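Local coordinates for protein Cfl (Pectobacterium brasiliense, PDB 7A9J) that belongs to the ATP-dependent AMP-binding enzymes and, as a coronafacic acid ligase, probably activates carboxylic acids for joining to amines as amides, at residues A[120-134]-A[142-155]. The protein carries 1 engineered substitution. Numbering follows the deposited sequence. Where two conformers were deposited one is given.
Sequences SCAYIGDKKRFYETK and MLEKIWVIDLKIED. With PO4 (phosphate ion), chain C.
The Tyr-131 ring is sandwiched between Lys-152 across the contact, whose CE lies 3.6 Å above the centre of one face, and its own neighbour Phe-130, whose CD2 covers the other; Asp-155 OD2 meets the edge in plane. Extended across that first face, Lys-152 brings NZ 4.6 Å from the Tyr-131 ring centroid, a cation-pi contact. The Phe-130 ring takes Val-148 CG2 over one face, 3.5 Å from its centroid, with Lys-134 CB on the other; Ile-146 CG2 and Leu-151 CD1 approach it obliquely. With CG anti to the backbone N (chi1 180°), Phe-130 drops from helix 127-132 onto the Ile-146 and Val-148 side of the sheet. There Ile-146 CG2 touches Tyr-123 CD1 at 3.6 Å, while Tyr-123 OH bonds His-78. On the other side, Trp-147 packs CE3 against Ile-124 CG1 and CZ3 against Ala-122 CB. Parallel at 4° and joined by backbone bonds such as Trp-147 N to Tyr-123 O (2.9 Å), strands 122-125 and 145-148 form, with the helices between them, a beta-alpha-beta crossover in the AMP-binding region's five-stranded parallel sheet. Asp-126, the N-cap, accepts a bond from Arg-129 N through OD1; Arg-129 NE and NH2 each bond one oxygen of that carboxylate, in a salt bridge, and the guanidinium binds a phosphate ion, probably from the crystallisation liquor. The Tyr-131 hydroxyl donates to the anti lone pair of Asp-155 OD2 at 2.5 Å and accepts a bond from Lys-152 N at 2.9 Å. Together they hold the ring's hydroxyl end in place, and donation to a carboxylate would probably polarise the phenol.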
loop_
_atom_site.group_PDB
_atom_site.type_symbol
_atom_site.label_atom_id
_atom_site.label_comp_id
_atom_site.label_asym_id
_atom_site.label_seq_id
_atom_site.Cartn_x
_atom_site.Cartn_y
_atom_site.Cartn_z
ATOM N N SER A 120 -1.496 16.086 19.309
ATOM C CA SER A 120 -0.947 17.067 18.391
ATOM C C SER A 120 -1.120 18.471 18.939
ATOM O O SER A 120 -2.148 18.803 19.539
ATOM C CB SER A 120 -1.598 16.953 17.013
ATOM O OG SER A 120 -1.213 15.731 16.379
ATOM N N CYS A 121 -0.112 19.315 18.751
ATOM C CA CYS A 121 -0.304 20.721 19.069
ATOM C C CYS A 121 -0.389 21.609 17.834
ATOM O O CYS A 121 -0.555 22.832 17.969
ATOM C CB CYS A 121 0.798 21.220 20.011
ATOM S SG CYS A 121 2.381 21.330 19.209
ATOM N N ALA A 122 -0.300 21.041 16.637
ATOM C CA ALA A 122 -0.548 21.829 15.442
ATOM C C ALA A 122 -1.211 20.950 14.388
ATOM O O ALA A 122 -1.091 19.726 14.420
ATOM C CB ALA A 122 0.750 22.452 14.894
ATOM N N TYR A 123 -1.891 21.600 13.436
ATOM C CA TYR A 123 -2.541 20.914 12.319
ATOM C C TYR A 123 -2.190 21.661 11.025
ATOM O O TYR A 123 -2.202 22.893 11.000
ATOM C CB TYR A 123 -4.065 20.896 12.571
ATOM C CG TYR A 123 -4.918 20.538 11.397
ATOM C CD1 TYR A 123 -5.227 21.497 10.419
ATOM C CD2 TYR A 123 -5.464 19.271 11.278
ATOM C CE1 TYR A 123 -6.045 21.192 9.339
ATOM C CE2 TYR A 123 -6.284 18.933 10.192
ATOM C CZ TYR A 123 -6.559 19.871 9.229
ATOM O OH TYR A 123 -7.385 19.637 8.141
ATOM N N ILE A 124 -1.848 20.912 9.964
ATOM C CA ILE A 124 -1.671 21.464 8.616
ATOM C C ILE A 124 -2.568 20.683 7.661
ATOM O O ILE A 124 -2.472 19.453 7.578
ATOM C CB ILE A 124 -0.212 21.393 8.155
ATOM C CG1 ILE A 124 0.679 22.253 9.055
ATOM C CG2 ILE A 124 -0.034 21.949 6.709
ATOM C CD1 ILE A 124 2.193 22.033 8.785
ATOM N N GLY A 125 -3.451 21.382 6.969
ATOM C CA GLY A 125 -4.385 20.731 6.075
ATOM C C GLY A 125 -4.624 21.573 4.838
ATOM O O GLY A 125 -4.143 22.711 4.726
ATOM N N ASP A 126 -5.356 20.996 3.887
ATOM C CA ASP A 126 -5.762 21.744 2.711
ATOM C C ASP A 126 -7.225 22.100 2.798
ATOM O O ASP A 126 -7.940 21.757 3.759
ATOM C CB ASP A 126 -5.413 21.015 1.393
ATOM C CG ASP A 126 -6.120 19.694 1.201
ATOM O OD1 ASP A 126 -7.067 19.374 1.958
ATOM O OD2 ASP A 126 -5.693 18.939 0.264
ATOM N N LYS A 127 -7.648 22.926 1.835
ATOM C CA LYS A 127 -8.969 23.510 1.928
ATOM C C LYS A 127 -10.050 22.439 2.035
ATOM O O LYS A 127 -10.915 22.488 2.922
ATOM C CB LYS A 127 -9.216 24.416 0.717
ATOM C CG LYS A 127 -10.504 25.177 0.828
ATOM C CD LYS A 127 -10.777 26.095 -0.375
ATOM C CE LYS A 127 -12.150 26.725 -0.284
ATOM N NZ LYS A 127 -12.455 27.667 -1.395
ATOM N N LYS A 128 -10.019 21.465 1.122
ATOM C CA LYS A 128 -11.086 20.468 1.068
ATOM C C LYS A 128 -11.184 19.698 2.389
ATOM O O LYS A 128 -12.286 19.528 2.925
ATOM C CB LYS A 128 -10.781 19.511 -0.103
ATOM C CG LYS A 128 -11.806 18.377 -0.305
ATOM C CD LYS A 128 -11.595 17.767 -1.708
ATOM C CE LYS A 128 -12.552 16.588 -2.004
ATOM N NZ LYS A 128 -12.079 15.797 -3.200
ATOM N N ARG A 129 -10.042 19.256 2.927
ATOM C CA ARG A 129 -10.029 18.426 4.146
ATOM C C ARG A 129 -10.440 19.245 5.368
ATOM O O ARG A 129 -11.275 18.818 6.179
ATOM C CB ARG A 129 -8.643 17.801 4.347
ATOM C CG ARG A 129 -8.559 16.339 3.798
ATOM C CD ARG A 129 -9.169 16.194 2.366
ATOM N NE ARG A 129 -8.338 16.880 1.344
ATOM C CZ ARG A 129 -8.397 16.589 0.044
ATOM N NH1 ARG A 129 -9.239 15.605 -0.361
ATOM N NH2 ARG A 129 -7.666 17.289 -0.836
ATOM N N PHE A 130 -9.891 20.450 5.495
ATOM C CA PHE A 130 -10.255 21.308 6.614
ATOM C C PHE A 130 -11.742 21.616 6.652
ATOM O O PHE A 130 -12.346 21.596 7.719
ATOM C CB PHE A 130 -9.422 22.625 6.557
ATOM C CG PHE A 130 -9.750 23.570 7.679
ATOM C CD1 PHE A 130 -9.291 23.293 8.968
ATOM C CD2 PHE A 130 -10.430 24.738 7.434
ATOM C CE1 PHE A 130 -9.617 24.197 10.019
ATOM C CE2 PHE A 130 -10.805 25.624 8.479
ATOM C CZ PHE A 130 -10.349 25.347 9.772
ATOM N N TYR A 131 -12.341 22.036 5.532
ATOM C CA TYR A 131 -13.684 22.544 5.646
ATOM C C TYR A 131 -14.685 21.408 5.851
ATOM O O TYR A 131 -15.772 21.651 6.353
ATOM C CB TYR A 131 -14.054 23.397 4.432
ATOM C CG TYR A 131 -13.518 24.791 4.656
ATOM C CD1 TYR A 131 -14.165 25.650 5.540
ATOM C CD2 TYR A 131 -12.333 25.209 4.052
ATOM C CE1 TYR A 131 -13.660 26.982 5.772
ATOM C CE2 TYR A 131 -11.828 26.513 4.290
ATOM C CZ TYR A 131 -12.473 27.338 5.159
ATOM O OH TYR A 131 -12.005 28.644 5.394
ATOM N N GLU A 132 -14.275 20.189 5.526
ATOM C CA GLU A 132 -15.113 19.021 5.844
ATOM C C GLU A 132 -15.078 18.681 7.336
ATOM O O GLU A 132 -15.910 17.894 7.825
ATOM C CB GLU A 132 -14.585 17.815 5.047
ATOM C CG GLU A 132 -15.086 17.753 3.609
ATOM C CD GLU A 132 -14.274 16.788 2.714
ATOM O OE1 GLU A 132 -13.332 16.089 3.193
ATOM O OE2 GLU A 132 -14.592 16.730 1.501
ATOM N N THR A 133 -14.104 19.231 8.052
ATOM C CA THR A 133 -13.737 18.827 9.405
ATOM C C THR A 133 -13.593 20.027 10.338
ATOM O O THR A 133 -12.973 19.910 11.400
ATOM C CB THR A 133 -12.415 18.060 9.358
ATOM O OG1 THR A 133 -12.383 17.256 8.177
ATOM C CG2 THR A 133 -12.329 17.100 10.548
ATOM N N LYS A 134 -14.110 21.183 9.939
ATOM C CA LYS A 134 -13.675 22.440 10.545
ATOM C C LYS A 134 -14.029 22.503 12.031
ATOM O O LYS A 134 -13.195 22.858 12.875
ATOM C CB LYS A 134 -14.340 23.616 9.813
ATOM C CG LYS A 134 -13.899 24.980 10.411
ATOM C CD LYS A 134 -14.184 26.097 9.462
ATOM C CE LYS A 134 -13.802 27.458 10.089
ATOM N NZ LYS A 134 -14.605 27.906 11.267
ATOM N N MET A 142 -5.869 21.513 22.296
ATOM C CA MET A 142 -4.428 21.392 22.293
ATOM C C MET A 142 -3.794 21.970 21.027
ATOM O O MET A 142 -2.579 22.219 21.027
ATOM C CB MET A 142 -4.060 19.921 22.465
ATOM C CG MET A 142 -2.627 19.666 22.771
ATOM S SD MET A 142 -2.387 18.074 23.593
ATOM C CE MET A 142 -0.594 18.073 23.680
ATOM N N LEU A 143 -4.569 22.230 19.968
ATOM C CA LEU A 143 -4.008 22.798 18.726
ATOM C C LEU A 143 -3.679 24.273 18.922
ATOM O O LEU A 143 -4.575 25.115 18.986
ATOM C CB LEU A 143 -4.975 22.631 17.563
ATOM C CG LEU A 143 -5.146 21.163 17.127
ATOM C CD1 LEU A 143 -6.118 21.111 15.953
ATOM C CD2 LEU A 143 -3.827 20.446 16.748
ATOM N N GLU A 144 -2.394 24.596 18.986
ATOM C CA GLU A 144 -1.995 26.004 19.100
ATOM C C GLU A 144 -1.927 26.727 17.747
ATOM O O GLU A 144 -2.031 27.970 17.707
ATOM C CB GLU A 144 -0.627 26.107 19.774
ATOM C CG GLU A 144 -0.522 25.474 21.147
ATOM C CD GLU A 144 0.939 25.179 21.539
ATOM O OE1 GLU A 144 1.850 25.974 21.178
ATOM O OE2 GLU A 144 1.171 24.137 22.197
ATOM N N LYS A 145 -1.678 25.991 16.668
ATOM C CA LYS A 145 -1.648 26.495 15.307
ATOM C C LYS A 145 -2.375 25.526 14.394
ATOM O O LYS A 145 -2.113 24.320 14.423
ATOM C CB LYS A 145 -0.210 26.636 14.794
ATOM C CG LYS A 145 0.650 27.528 15.692
ATOM C CD LYS A 145 0.257 28.940 15.538
ATOM C CE LYS A 145 0.882 29.796 16.681
ATOM N NZ LYS A 145 0.704 31.254 16.489
ATOM N N ILE A 146 -3.229 26.079 13.552
ATOM C CA ILE A 146 -3.945 25.369 12.499
ATOM C C ILE A 146 -3.653 26.155 11.219
ATOM O O ILE A 146 -4.149 27.263 11.074
ATOM C CB ILE A 146 -5.464 25.361 12.784
ATOM C CG1 ILE A 146 -5.747 24.691 14.132
ATOM C CG2 ILE A 146 -6.258 24.730 11.620
ATOM C CD1 ILE A 146 -7.180 24.877 14.618
ATOM N N TRP A 147 -2.934 25.565 10.273
ATOM C CA TRP A 147 -2.690 26.193 8.981
ATOM C C TRP A 147 -3.446 25.443 7.890
ATOM O O TRP A 147 -3.463 24.196 7.882
ATOM C CB TRP A 147 -1.199 26.182 8.633
ATOM C CG TRP A 147 -0.268 27.039 9.494
ATOM C CD1 TRP A 147 0.009 28.377 9.336
ATOM C CD2 TRP A 147 0.562 26.585 10.578
ATOM N NE1 TRP A 147 0.935 28.794 10.281
ATOM C CE2 TRP A 147 1.306 27.711 11.035
ATOM C CE3 TRP A 147 0.747 25.353 11.206
ATOM C CZ2 TRP A 147 2.188 27.635 12.102
ATOM C CZ3 TRP A 147 1.636 25.258 12.244
ATOM C CH2 TRP A 147 2.372 26.411 12.676
ATOM N N VAL A 148 -4.066 26.191 6.981
ATOM C CA VAL A 148 -4.974 25.643 5.963
ATOM C C VAL A 148 -4.604 26.279 4.626
ATOM O O VAL A 148 -4.613 27.520 4.495
ATOM C CB VAL A 148 -6.440 25.940 6.281
ATOM C CG1 VAL A 148 -7.374 25.395 5.172
ATOM C CG2 VAL A 148 -6.798 25.453 7.661
ATOM N N ILE A 149 -4.295 25.444 3.644
ATOM C CA ILE A 149 -4.081 25.946 2.292
ATOM C C ILE A 149 -5.404 26.437 1.748
ATOM O O ILE A 149 -6.421 25.724 1.807
ATOM C CB ILE A 149 -3.505 24.826 1.407
ATOM C CG1 ILE A 149 -2.189 24.323 1.989
ATOM C CG2 ILE A 149 -3.355 25.337 -0.036
ATOM C CD1 ILE A 149 -1.592 23.101 1.209
ATOM N N ASP A 150 -5.416 27.686 1.253
ATOM C CA ASP A 150 -6.608 28.323 0.707
ATOM C C ASP A 150 -7.701 28.509 1.757
ATOM O O ASP A 150 -8.882 28.555 1.401
ATOM C CB ASP A 150 -7.210 27.555 -0.476
ATOM C CG ASP A 150 -6.229 27.314 -1.595
ATOM O OD1 ASP A 150 -6.023 26.125 -1.945
ATOM O OD2 ASP A 150 -5.726 28.307 -2.157
ATOM N N LEU A 151 -7.302 28.711 3.030
ATOM C CA LEU A 151 -8.228 29.207 4.050
ATOM C C LEU A 151 -9.044 30.391 3.547
ATOM O O LEU A 151 -8.489 31.359 3.001
ATOM C CB LEU A 151 -7.427 29.588 5.307
ATOM C CG LEU A 151 -8.251 30.013 6.523
ATOM C CD1 LEU A 151 -8.931 28.701 7.087
ATOM C CD2 LEU A 151 -7.394 30.672 7.582
ATOM N N LYS A 152 -10.369 30.370 3.769
ATOM C CA LYS A 152 -11.170 31.553 3.471
ATOM C C LYS A 152 -10.832 32.661 4.455
ATOM O O LYS A 152 -10.574 32.418 5.639
ATOM C CB LYS A 152 -12.674 31.233 3.540
ATOM C CG LYS A 152 -12.976 29.968 2.731
ATOM C CD LYS A 152 -14.476 29.621 2.753
ATOM C CE LYS A 152 -14.670 28.127 2.309
ATOM N NZ LYS A 152 -16.130 27.878 2.020
ATOM N N ILE A 153 -10.743 33.891 3.952
ATOM C CA ILE A 153 -10.227 34.932 4.829
ATOM C C ILE A 153 -11.110 35.170 6.044
ATOM O O ILE A 153 -10.602 35.523 7.109
ATOM C CB ILE A 153 -10.024 36.247 4.043
ATOM C CG1 ILE A 153 -11.290 36.680 3.314
ATOM C CG2 ILE A 153 -8.885 36.082 3.045
ATOM C CD1 ILE A 153 -11.063 37.943 2.554
ATOM N N GLU A 154 -12.430 35.022 5.919
ATOM C CA GLU A 154 -13.265 35.208 7.111
ATOM C C GLU A 154 -12.976 34.190 8.223
ATOM O O GLU A 154 -13.507 34.366 9.335
ATOM C CB GLU A 154 -14.747 35.145 6.764
ATOM C CG GLU A 154 -15.263 33.804 6.237
ATOM C CD GLU A 154 -14.991 33.606 4.758
ATOM O OE1 GLU A 154 -15.616 32.679 4.185
ATOM O OE2 GLU A 154 -14.165 34.388 4.180
ATOM N N ASP A 155 -12.187 33.155 7.960
ATOM C CA ASP A 155 -11.835 32.131 8.947
ATOM C C ASP A 155 -10.422 32.274 9.491
ATOM O O ASP A 155 -9.976 31.416 10.258
ATOM C CB ASP A 155 -12.017 30.717 8.352
ATOM C CG ASP A 155 -13.471 30.445 7.959
ATOM O OD1 ASP A 155 -14.385 30.857 8.708
ATOM O OD2 ASP A 155 -13.668 29.870 6.870
HETATM P P PO4 C . -8.179 15.901 -4.290
HETATM O O1 PO4 C . -9.100 15.107 -3.336
HETATM O O2 PO4 C . -8.980 16.672 -5.317
HETATM O O3 PO4 C . -7.298 14.919 -4.999
HETATM O O4 PO4 C . -7.319 16.876 -3.563
HETATM O O HOH W 1 -6.197 23.449 -0.921
HETATM O O HOH W 2 -10.352 29.632 -0.314
HETATM O O HOH W 3 -14.352 30.616 11.434
#